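Local coordinates for DNA topoisomerase 2-associated protein PAT1 (Saccharomyces cerevisiae, PDB 5LMG) that activates mRNA decapping and represses translation, its C-terminal domain directly binding the decapping enzyme Dcp2 and the exonuclease Xrn1, at residues T57-I62 with I106-R111; L140-T145 with L197-I202; L252-R257 with A275-F280. The protein carries 2 engineered substitutions. All blocks are in the same frame, centred on the assembly; numbering follows the deposited sequence.

Interaction 1. Residues T57-I62 with I106-R111; sequences TVYEEI and IKIMPR. With EDO (1,2-ethanediol), chain G; EDO (1,2-ethanediol), chain E.
I108 is the residue that helix 103-114 sets against Y59, V58 and I62 of helix 48-70. Its CB sits 3.5 Å from Y59 CE1, on the same side of the phenol ring as the methyl that follows, out beyond the rim. From there the chain divides. CG2, the shorter branch, lies 3.7 Å from Y59 CE1 and, more loosely, near V58 CG1. CG1 lies anti to the backbone N (chi1 -164°), which directs the longer branch between tyrosine and isoleucine, where it meets I62 CG1 at 3.9 Å. The terminal CD1 then settles over the middle of the Y59 ring in a CH-pi contact, 3.5 Å from the centroid and only 4° off the ring normal. The same methyl lies 3.8 Å from I62 CG2 and also covers one face of the R111 guanidinium, so that a single carbon serves two flat groups standing nearly perpendicular to each other. R111 reaches back across the helix gap to bring NH2 within 3.7 Å of I62 CG2. Its charge is answered beyond this contact by a salt bridge to E66, while the hydroxyl of Y59 bonds to K104 O and its ring takes a cation-pi contact from K104. Between the two segments the contact is mainly apolar and CH-pi packing, with the R111 guanidinium lying against it. The local axes approach to 10.9 Å and run in the same general direction, inclined at 28°. Such side-by-side packing of helices is consistent with an alpha-solenoid of the TPR clan, to which the PAT1 family belongs.

Interaction 2. Residues L140-T145 with L197-I202; sequences LSSYKT and LTTSKI
The Y143 ring is crossed by the T199 side chain at about a right angle. T199 O approaches CD2 of Y143 obliquely at 3.3 Å, while T199 CB lies 3.6 Å from Y143 CE2; a water sits in the ring plane, at its edge. P255 and P256 also pack on this ring. The arrangement is an isolated beta bridge between two interhelical connections of an all-helical fold: S142 faces S200 with their CA atoms 4.0 Å apart, and the chains run almost oppositely, 168° between their directions. Direct backbone bonding is slight, since Y143 N reaches T199 O in a weak bond of 3.4 Å. Both carbonyls turned into the bridge are instead tied by the water, which donates to S141 O at 3.0 Å and to T199 O at 2.8 Å, and each also receives a CA-H contact from the facing serine.

Hydroxyls join the chains on both flanks of the bridge. On one, S142 OG donates to T199 OG1 across 2.7 Å, and T199 OG1 is bonded in turn to F196 O. With its OG anti to the backbone N (chi1 171°), S142 holds the oxygen beside its own carbonyl carbon, where it also accepts from K144 N to close an ST turn. Putting an alanine at S142 would probably leave K144 N without this acceptor and T199 OG1 without its donor, loosening the turn from the facing chain. On the other flank S200, the N-cap of helix 201-216, holds G203 N with the same OG that donates to S141 OG at 2.7 Å, and S141 OG is itself bonded to I137 O.

Interaction 3. Residues L252-R257 with A275-F280; sequences LIFPPR and AYIWAF. Engineered in segment 275-280: A279 (natural residue Gln). With EDO (1,2-ethanediol), chain H.
I253 opens the contact by sending its side chain along that of I277 in the opposite sense. Its CG1 stands between the backbone N and the carbonyl carbon (chi1 75°), and the extended chain beyond it carries CD1 toward the facing helix. There CD1 touches I277 CG2 at 3.5 Å and comes within 3.7 Å of F280 CD2. The backbone takes part too, as I253 O lies 3.6 Å from I277 CD1.

F254 follows, its ring held between an aliphatic and an aromatic partner. I277 CG2 rests over one face, 3.6 Å from the ring centroid and 18° off the normal, a CH-pi contact displaced toward the rim. The far edge of the same ring, CE2 and CZ, is driven against the face of W278 in an edge-to-face pair, with planes at 66° and the centroid of F254 5.3 Å from that of the six-membered tryptophan ring. V300 and E303 of helix 290-322 touch F254 as well, and W278 packs on I304 and T307 of that helix and on L349 of helix 329-355, so the aromatic pair joins the loop to the helices that follow.

At P255 the pyrrolidine CD meets the end of the isoleucine, 3.8 Å from I277 CD1. An ethanediol, probably from the crystallisation liquor, has O2 2.8 Å from P255 O and is hydrogen-bonded to E274 and E303. P256 then takes the N-cap position of helix 257-267. I277 thus presents both its branches to the loop, CG2 to I253 and F254, CD1 to P255. This is apolar packing of an interhelical connection against helix 275-286, consistent with the stacked helices of an alpha-solenoid, as in the TPR clan.

Interactions 2 and 3 adjoin, their centres about 11 Å apart. The hydroxyl of Y143 bonds to the backbone of the next contact, Y143 OH to L252 O at 2.6 Å, and T198 CB packs against I253 CG2 at 3.6 Å. K201 CG lies 3.7 Å from Y276 CE2, beside a cation-pi pairing of these two residues. Interaction 1 stands apart near one end of the array, its centre about 27 Å from that of interaction 2 and 33 Å from that of interaction 3. Helix 151-174 spans the first gap, for its F160 touches both I106 and I202. The three contacts follow one another along the chain without interleaving.

Interaction 1. Residues T57-I62 with I106-R111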
loop_
_atom_site.group_PDB
_atom_site.type_symbol
_atom_site.label_atom_id
_atom_site.label_comp_id
_atom_site.label_asym_id
_atom_site.label_seq_id
_atom_site.Cartn_x
_atom_site.Cartn_y
_atom_site.Cartn_z
ATOM N N THR A 57 -8.866 19.915 20.140
ATOM C CA THR A 57 -9.041 19.246 21.432
ATOM C C THR A 57 -7.984 18.122 21.573
ATOM O O THR A 57 -7.311 18.061 22.602
ATOM C CB THR A 57 -10.491 18.741 21.577
ATOM O OG1 THR A 57 -11.372 19.861 21.529
ATOM C CG2 THR A 57 -10.727 17.970 22.869
ATOM N N VAL A 58 -7.814 17.281 20.526
ATOM C CA VAL A 58 -6.818 16.195 20.505
ATOM C C VAL A 58 -5.400 16.744 20.750
ATOM O O VAL A 58 -4.678 16.198 21.595
ATOM C CB VAL A 58 -6.904 15.299 19.236
ATOM C CG1 VAL A 58 -5.697 14.364 19.130
ATOM C CG2 VAL A 58 -8.205 14.491 19.220
ATOM N N TYR A 59 -5.027 17.837 20.045
ATOM C CA TYR A 59 -3.730 18.517 20.203
ATOM C C TYR A 59 -3.534 19.018 21.644
ATOM O O TYR A 59 -2.473 18.791 22.227
ATOM C CB TYR A 59 -3.564 19.655 19.169
ATOM C CG TYR A 59 -2.923 19.180 17.881
ATOM C CD1 TYR A 59 -3.612 18.351 16.998
ATOM C CD2 TYR A 59 -1.614 19.536 17.558
ATOM C CE1 TYR A 59 -3.013 17.879 15.832
ATOM C CE2 TYR A 59 -1.004 19.069 16.394
ATOM C CZ TYR A 59 -1.701 18.222 15.543
ATOM O OH TYR A 59 -1.112 17.736 14.399
ATOM N N GLU A 60 -4.579 19.632 22.240
ATOM C CA GLU A 60 -4.530 20.137 23.622
ATOM C C GLU A 60 -4.240 19.002 24.600
ATOM O O GLU A 60 -3.356 19.141 25.445
ATOM C CB GLU A 60 -5.836 20.842 24.001
ATOM C CG GLU A 60 -5.967 22.245 23.428
ATOM C CD GLU A 60 -7.336 22.892 23.560
ATOM O OE1 GLU A 60 -8.303 22.195 23.949
ATOM O OE2 GLU A 60 -7.447 24.098 23.244
ATOM N N GLU A 61 -4.937 17.863 24.440
ATOM C CA GLU A 61 -4.767 16.684 25.291
ATOM C C GLU A 61 -3.383 16.046 25.138
ATOM O O GLU A 61 -2.808 15.622 26.142
ATOM C CB GLU A 61 -5.891 15.656 25.084
ATOM C CG GLU A 61 -7.304 16.173 25.346
ATOM C CD GLU A 61 -7.683 16.643 26.741
ATOM O OE1 GLU A 61 -6.846 16.569 27.670
ATOM O OE2 GLU A 61 -8.840 17.093 26.898
ATOM N N ILE A 62 -2.830 16.022 23.903
ATOM C CA ILE A 62 -1.493 15.472 23.644
ATOM C C ILE A 62 -0.443 16.378 24.283
ATOM O O ILE A 62 0.445 15.877 24.973
ATOM C CB ILE A 62 -1.235 15.179 22.130
ATOM C CG1 ILE A 62 -2.058 13.958 21.612
ATOM C CG2 ILE A 62 0.273 15.039 21.789
ATOM C CD1 ILE A 62 -1.709 12.543 22.208
ATOM N N ILE A 106 -3.582 13.588 10.758
ATOM C CA ILE A 106 -2.549 12.614 10.369
ATOM C C ILE A 106 -1.234 12.808 11.160
ATOM O O ILE A 106 -0.697 11.840 11.709
ATOM C CB ILE A 106 -2.315 12.630 8.814
ATOM C CG1 ILE A 106 -3.588 12.181 8.046
ATOM C CG2 ILE A 106 -1.079 11.767 8.400
ATOM C CD1 ILE A 106 -3.592 12.559 6.555
ATOM N N LYS A 107 -0.740 14.060 11.238
ATOM C CA LYS A 107 0.541 14.378 11.870
ATOM C C LYS A 107 0.611 14.087 13.393
ATOM O O LYS A 107 1.693 13.760 13.867
ATOM C CB LYS A 107 0.976 15.809 11.542
ATOM C CG LYS A 107 1.625 15.881 10.152
ATOM C CD LYS A 107 1.303 17.172 9.421
ATOM C CE LYS A 107 2.505 18.072 9.336
ATOM N NZ LYS A 107 2.175 19.386 8.720
ATOM N N ILE A 108 -0.520 14.123 14.125
ATOM C CA ILE A 108 -0.546 13.848 15.575
ATOM C C ILE A 108 -0.586 12.327 15.909
ATOM O O ILE A 108 -0.341 11.955 17.060
ATOM C CB ILE A 108 -1.694 14.640 16.276
ATOM C CG1 ILE A 108 -1.535 14.710 17.820
ATOM C CG2 ILE A 108 -3.084 14.146 15.891
ATOM C CD1 ILE A 108 -0.945 15.954 18.318
ATOM N N MET A 109 -0.892 11.463 14.908
ATOM C CA MET A 109 -1.036 10.011 15.072
ATOM C C MET A 109 0.158 9.306 15.759
ATOM O O MET A 109 -0.122 8.547 16.686
ATOM C CB MET A 109 -1.385 9.328 13.747
ATOM C CG MET A 109 -2.405 8.213 13.900
ATOM S SD MET A 109 -3.880 8.646 14.863
ATOM C CE MET A 109 -4.584 9.861 13.859
ATOM N N PRO A 110 1.462 9.533 15.412
ATOM C CA PRO A 110 2.537 8.839 16.158
ATOM C C PRO A 110 2.584 9.214 17.645
ATOM O O PRO A 110 2.824 8.345 18.486
ATOM C CB PRO A 110 3.824 9.226 15.412
ATOM C CG PRO A 110 3.380 9.782 14.100
ATOM C CD PRO A 110 2.028 10.383 14.339
ATOM N N ARG A 111 2.292 10.490 17.961
ATOM C CA ARG A 111 2.258 11.025 19.321
ATOM C C ARG A 111 1.095 10.447 20.122
ATOM O O ARG A 111 1.269 10.137 21.304
ATOM C CB ARG A 111 2.230 12.552 19.298
ATOM C CG ARG A 111 3.526 13.142 18.752
ATOM C CD ARG A 111 3.301 14.526 18.180
ATOM N NE ARG A 111 3.040 15.513 19.231
ATOM C CZ ARG A 111 2.591 16.741 19.008
ATOM N NH1 ARG A 111 2.346 17.151 17.771
ATOM N NH2 ARG A 111 2.378 17.568 20.020
HETATM C C1 EDO G . -7.433 18.645 31.184
HETATM O O1 EDO G . -7.043 20.010 31.199
HETATM C C2 EDO G . -8.636 18.453 30.224
HETATM O O2 EDO G . -9.034 17.088 30.226
HETATM C C1 EDO E . -11.328 24.157 25.330
HETATM O O1 EDO E . -12.586 23.775 25.867
HETATM C C2 EDO E . -11.548 25.098 24.120
HETATM O O2 EDO E . -10.292 25.487 23.588
#

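Interaction 2. Residues L140-T145 with L197-I202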
loop_
_atom_site.group_PDB
_atom_site.type_symbol
_atom_site.label_atom_id
_atom_site.label_comp_id
_atom_site.label_asym_id
_atom_site.label_seq_id
_atom_site.Cartn_x
_atom_site.Cartn_y
_atom_site.Cartn_z
ATOM N N LEU A 140 -8.989 9.729 -2.701
ATOM C CA LEU A 140 -7.986 10.567 -3.361
ATOM C C LEU A 140 -6.910 9.788 -4.096
ATOM O O LEU A 140 -6.399 10.277 -5.096
ATOM C CB LEU A 140 -7.322 11.543 -2.360
ATOM C CG LEU A 140 -8.202 12.688 -1.847
ATOM C CD1 LEU A 140 -7.442 13.534 -0.829
ATOM C CD2 LEU A 140 -8.757 13.544 -3.005
ATOM N N SER A 141 -6.499 8.636 -3.558
ATOM C CA SER A 141 -5.440 7.807 -4.138
ATOM C C SER A 141 -5.952 6.742 -5.128
ATOM O O SER A 141 -5.143 6.004 -5.694
ATOM C CB SER A 141 -4.581 7.177 -3.041
ATOM O OG SER A 141 -5.374 6.351 -2.205
ATOM N N SER A 142 -7.279 6.656 -5.343
ATOM C CA SER A 142 -7.838 5.707 -6.317
ATOM C C SER A 142 -7.924 6.406 -7.686
ATOM O O SER A 142 -8.537 7.469 -7.796
ATOM C CB SER A 142 -9.232 5.239 -5.906
ATOM O OG SER A 142 -9.855 4.494 -6.944
ATOM N N TYR A 143 -7.368 5.774 -8.728
ATOM C CA TYR A 143 -7.455 6.286 -10.101
ATOM C C TYR A 143 -8.905 6.281 -10.611
ATOM O O TYR A 143 -9.218 6.996 -11.550
ATOM C CB TYR A 143 -6.542 5.480 -11.039
ATOM C CG TYR A 143 -6.961 4.045 -11.290
ATOM C CD1 TYR A 143 -7.929 3.737 -12.246
ATOM C CD2 TYR A 143 -6.299 2.987 -10.669
ATOM C CE1 TYR A 143 -8.252 2.420 -12.552
ATOM C CE2 TYR A 143 -6.602 1.663 -10.983
ATOM C CZ TYR A 143 -7.588 1.385 -11.919
ATOM O OH TYR A 143 -7.955 0.096 -12.206
ATOM N N LYS A 144 -9.780 5.456 -9.998
ATOM C CA LYS A 144 -11.186 5.360 -10.378
ATOM C C LYS A 144 -11.971 6.553 -9.861
ATOM O O LYS A 144 -12.695 7.166 -10.638
ATOM C CB LYS A 144 -11.809 4.036 -9.898
ATOM C CG LYS A 144 -11.511 2.852 -10.813
ATOM C CD LYS A 144 -12.480 2.772 -11.999
ATOM C CE LYS A 144 -11.920 1.952 -13.140
ATOM N NZ LYS A 144 -12.794 2.003 -14.341
ATOM N N THR A 145 -11.835 6.885 -8.561
ATOM C CA THR A 145 -12.573 8.001 -7.955
ATOM C C THR A 145 -11.884 9.369 -8.136
ATOM O O THR A 145 -12.572 10.389 -8.130
ATOM C CB THR A 145 -12.899 7.720 -6.489
ATOM O OG1 THR A 145 -11.719 7.287 -5.826
ATOM C CG2 THR A 145 -14.027 6.696 -6.320
ATOM N N LEU A 197 -10.485 -1.142 -3.331
ATOM C CA LEU A 197 -9.321 -0.848 -2.469
ATOM C C LEU A 197 -7.978 -1.020 -3.196
ATOM O O LEU A 197 -7.041 -0.247 -2.955
ATOM C CB LEU A 197 -9.330 -1.682 -1.170
ATOM C CG LEU A 197 -10.462 -1.446 -0.160
ATOM C CD1 LEU A 197 -10.215 -2.262 1.102
ATOM C CD2 LEU A 197 -10.629 0.056 0.197
ATOM N N THR A 198 -7.911 -1.995 -4.124
ATOM C CA THR A 198 -6.710 -2.274 -4.921
ATOM C C THR A 198 -6.446 -1.239 -6.043
ATOM O O THR A 198 -5.365 -1.267 -6.626
ATOM C CB THR A 198 -6.725 -3.703 -5.464
ATOM O OG1 THR A 198 -7.701 -3.813 -6.494
ATOM C CG2 THR A 198 -6.891 -4.763 -4.363
ATOM N N THR A 199 -7.420 -0.346 -6.346
ATOM C CA THR A 199 -7.244 0.738 -7.341
ATOM C C THR A 199 -6.550 1.951 -6.660
ATOM O O THR A 199 -6.180 2.926 -7.323
ATOM C CB THR A 199 -8.566 1.142 -8.028
ATOM O OG1 THR A 199 -9.399 1.848 -7.113
ATOM C CG2 THR A 199 -9.303 -0.034 -8.690
ATOM N N SER A 200 -6.370 1.864 -5.331
ATOM C CA SER A 200 -5.735 2.885 -4.505
ATOM C C SER A 200 -4.356 2.426 -4.037
ATOM O O SER A 200 -4.211 1.298 -3.554
ATOM C CB SER A 200 -6.636 3.225 -3.315
ATOM O OG SER A 200 -5.935 3.685 -2.172
ATOM N N LYS A 201 -3.353 3.320 -4.141
ATOM C CA LYS A 201 -1.989 3.056 -3.684
ATOM C C LYS A 201 -1.962 2.714 -2.171
ATOM O O LYS A 201 -1.319 1.743 -1.789
ATOM C CB LYS A 201 -1.047 4.221 -4.023
ATOM C CG LYS A 201 0.424 3.928 -3.751
ATOM C CD LYS A 201 1.294 5.133 -4.058
ATOM C CE LYS A 201 2.729 4.745 -4.289
ATOM N NZ LYS A 201 3.551 5.909 -4.706
ATOM N N ILE A 202 -2.704 3.479 -1.343
ATOM C CA ILE A 202 -2.834 3.279 0.115
ATOM C C ILE A 202 -3.538 1.951 0.408
ATOM O O ILE A 202 -3.063 1.184 1.245
ATOM C CB ILE A 202 -3.530 4.486 0.831
ATOM C CG1 ILE A 202 -2.839 5.854 0.518
ATOM C CG2 ILE A 202 -3.681 4.257 2.363
ATOM C CD1 ILE A 202 -1.311 5.986 0.891
HETATM O O HOH W 1 -4.063 4.528 -8.090
#

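Interaction 3. Residues L252-R257 with A275-F280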
loop_
_atom_site.group_PDB
_atom_site.type_symbol
_atom_site.label_atom_id
_atom_site.label_comp_id
_atom_site.label_asym_id
_atom_site.label_seq_id
_atom_site.Cartn_x
_atom_site.Cartn_y
_atom_site.Cartn_z
ATOM N N LEU A 252 -6.648 -4.819 -12.617
ATOM C CA LEU A 252 -7.119 -3.481 -12.212
ATOM C C LEU A 252 -6.214 -2.780 -11.174
ATOM O O LEU A 252 -6.383 -1.589 -10.914
ATOM C CB LEU A 252 -8.581 -3.521 -11.737
ATOM C CG LEU A 252 -9.631 -4.066 -12.724
ATOM C CD1 LEU A 252 -11.020 -4.012 -12.100
ATOM C CD2 LEU A 252 -9.624 -3.294 -14.061
ATOM N N ILE A 253 -5.239 -3.502 -10.608
ATOM C CA ILE A 253 -4.266 -2.933 -9.676
ATOM C C ILE A 253 -3.257 -2.025 -10.433
ATOM O O ILE A 253 -2.635 -1.167 -9.810
ATOM C CB ILE A 253 -3.586 -4.007 -8.781
ATOM C CG1 ILE A 253 -2.538 -4.839 -9.564
ATOM C CG2 ILE A 253 -4.622 -4.902 -8.061
ATOM C CD1 ILE A 253 -1.773 -5.867 -8.725
ATOM N N PHE A 254 -3.111 -2.218 -11.771
ATOM C CA PHE A 254 -2.225 -1.415 -12.634
ATOM C C PHE A 254 -3.053 -0.230 -13.177
ATOM O O PHE A 254 -4.007 -0.466 -13.920
ATOM C CB PHE A 254 -1.646 -2.266 -13.782
ATOM C CG PHE A 254 -0.663 -3.332 -13.354
ATOM C CD1 PHE A 254 -1.106 -4.584 -12.938
ATOM C CD2 PHE A 254 0.708 -3.084 -13.370
ATOM C CE1 PHE A 254 -0.193 -5.571 -12.536
ATOM C CE2 PHE A 254 1.622 -4.073 -12.983
ATOM C CZ PHE A 254 1.165 -5.318 -12.580
ATOM N N PRO A 255 -2.758 1.032 -12.763
ATOM C CA PRO A 255 -3.577 2.175 -13.223
ATOM C C PRO A 255 -3.467 2.466 -14.721
ATOM O O PRO A 255 -2.455 2.087 -15.329
ATOM C CB PRO A 255 -3.050 3.360 -12.390
ATOM C CG PRO A 255 -2.275 2.749 -11.274
ATOM C CD PRO A 255 -1.696 1.485 -11.849
ATOM N N PRO A 256 -4.479 3.138 -15.334
ATOM C CA PRO A 256 -4.373 3.480 -16.762
ATOM C C PRO A 256 -3.211 4.427 -17.031
ATOM O O PRO A 256 -2.739 5.132 -16.131
ATOM C CB PRO A 256 -5.712 4.160 -17.088
ATOM C CG PRO A 256 -6.592 3.914 -15.916
ATOM C CD PRO A 256 -5.714 3.691 -14.746
ATOM N N ARG A 257 -2.742 4.416 -18.270
ATOM C CA ARG A 257 -1.626 5.223 -18.724
ATOM C C ARG A 257 -1.864 6.727 -18.604
ATOM O O ARG A 257 -0.927 7.470 -18.312
ATOM C CB ARG A 257 -1.325 4.847 -20.161
ATOM C CG ARG A 257 0.143 4.592 -20.445
ATOM C CD ARG A 257 0.865 5.856 -20.853
ATOM N NE ARG A 257 0.040 6.709 -21.707
ATOM C CZ ARG A 257 0.499 7.744 -22.395
ATOM N NH1 ARG A 257 -0.327 8.476 -23.131
ATOM N NH2 ARG A 257 1.782 8.081 -22.326
ATOM N N ALA A 275 6.748 -0.340 -8.130
ATOM C CA ALA A 275 7.366 -1.296 -7.195
ATOM C C ALA A 275 6.368 -1.840 -6.174
ATOM O O ALA A 275 6.371 -3.045 -5.921
ATOM C CB ALA A 275 8.559 -0.671 -6.487
ATOM N N TYR A 276 5.480 -0.965 -5.640
ATOM C CA TYR A 276 4.428 -1.337 -4.681
ATOM C C TYR A 276 3.404 -2.338 -5.297
ATOM O O TYR A 276 2.787 -3.097 -4.551
ATOM C CB TYR A 276 3.707 -0.080 -4.140
ATOM C CG TYR A 276 2.769 0.576 -5.130
ATOM C CD1 TYR A 276 3.261 1.357 -6.173
ATOM C CD2 TYR A 276 1.388 0.423 -5.022
ATOM C CE1 TYR A 276 2.406 1.942 -7.106
ATOM C CE2 TYR A 276 0.521 1.008 -5.947
ATOM C CZ TYR A 276 1.037 1.779 -6.979
ATOM O OH TYR A 276 0.212 2.366 -7.904
ATOM N N ILE A 277 3.207 -2.310 -6.637
ATOM C CA ILE A 277 2.281 -3.233 -7.319
ATOM C C ILE A 277 2.900 -4.628 -7.338
ATOM O O ILE A 277 2.224 -5.600 -6.995
ATOM C CB ILE A 277 1.864 -2.755 -8.744
ATOM C CG1 ILE A 277 1.169 -1.375 -8.696
ATOM C CG2 ILE A 277 0.972 -3.807 -9.422
ATOM C CD1 ILE A 277 0.931 -0.683 -10.055
ATOM N N TRP A 278 4.190 -4.714 -7.751
ATOM C CA TRP A 278 4.915 -5.990 -7.801
ATOM C C TRP A 278 5.150 -6.548 -6.399
ATOM O O TRP A 278 5.185 -7.764 -6.256
ATOM C CB TRP A 278 6.218 -5.875 -8.619
ATOM C CG TRP A 278 5.979 -5.491 -10.053
ATOM C CD1 TRP A 278 6.170 -4.258 -10.611
ATOM C CD2 TRP A 278 5.386 -6.310 -11.077
ATOM N NE1 TRP A 278 5.764 -4.265 -11.926
ATOM C CE2 TRP A 278 5.259 -5.507 -12.234
ATOM C CE3 TRP A 278 4.947 -7.648 -11.130
ATOM C CZ2 TRP A 278 4.743 -6.007 -13.442
ATOM C CZ3 TRP A 278 4.407 -8.134 -12.315
ATOM C CH2 TRP A 278 4.306 -7.319 -13.453
ATOM N N ALA A 279 5.263 -5.670 -5.365
ATOM C CA ALA A 279 5.419 -6.083 -3.958
ATOM C C ALA A 279 4.113 -6.729 -3.478
ATOM O O ALA A 279 4.152 -7.778 -2.831
ATOM C CB ALA A 279 5.799 -4.898 -3.082
ATOM N N PHE A 280 2.962 -6.145 -3.851
ATOM C CA PHE A 280 1.658 -6.722 -3.546
ATOM C C PHE A 280 1.511 -8.105 -4.211
ATOM O O PHE A 280 1.109 -9.051 -3.536
ATOM C CB PHE A 280 0.501 -5.799 -3.989
ATOM C CG PHE A 280 -0.848 -6.496 -3.995
ATOM C CD1 PHE A 280 -1.552 -6.702 -2.809
ATOM C CD2 PHE A 280 -1.399 -6.969 -5.183
ATOM C CE1 PHE A 280 -2.788 -7.360 -2.811
ATOM C CE2 PHE A 280 -2.622 -7.649 -5.183
ATOM C CZ PHE A 280 -3.319 -7.831 -3.996
HETATM C C1 EDO H . 1.159 -0.093 -17.061
HETATM O O1 EDO H . 1.992 -0.986 -16.335
HETATM C C2 EDO H . -0.187 0.067 -16.315
HETATM O O2 EDO H . -0.030 0.786 -15.087
#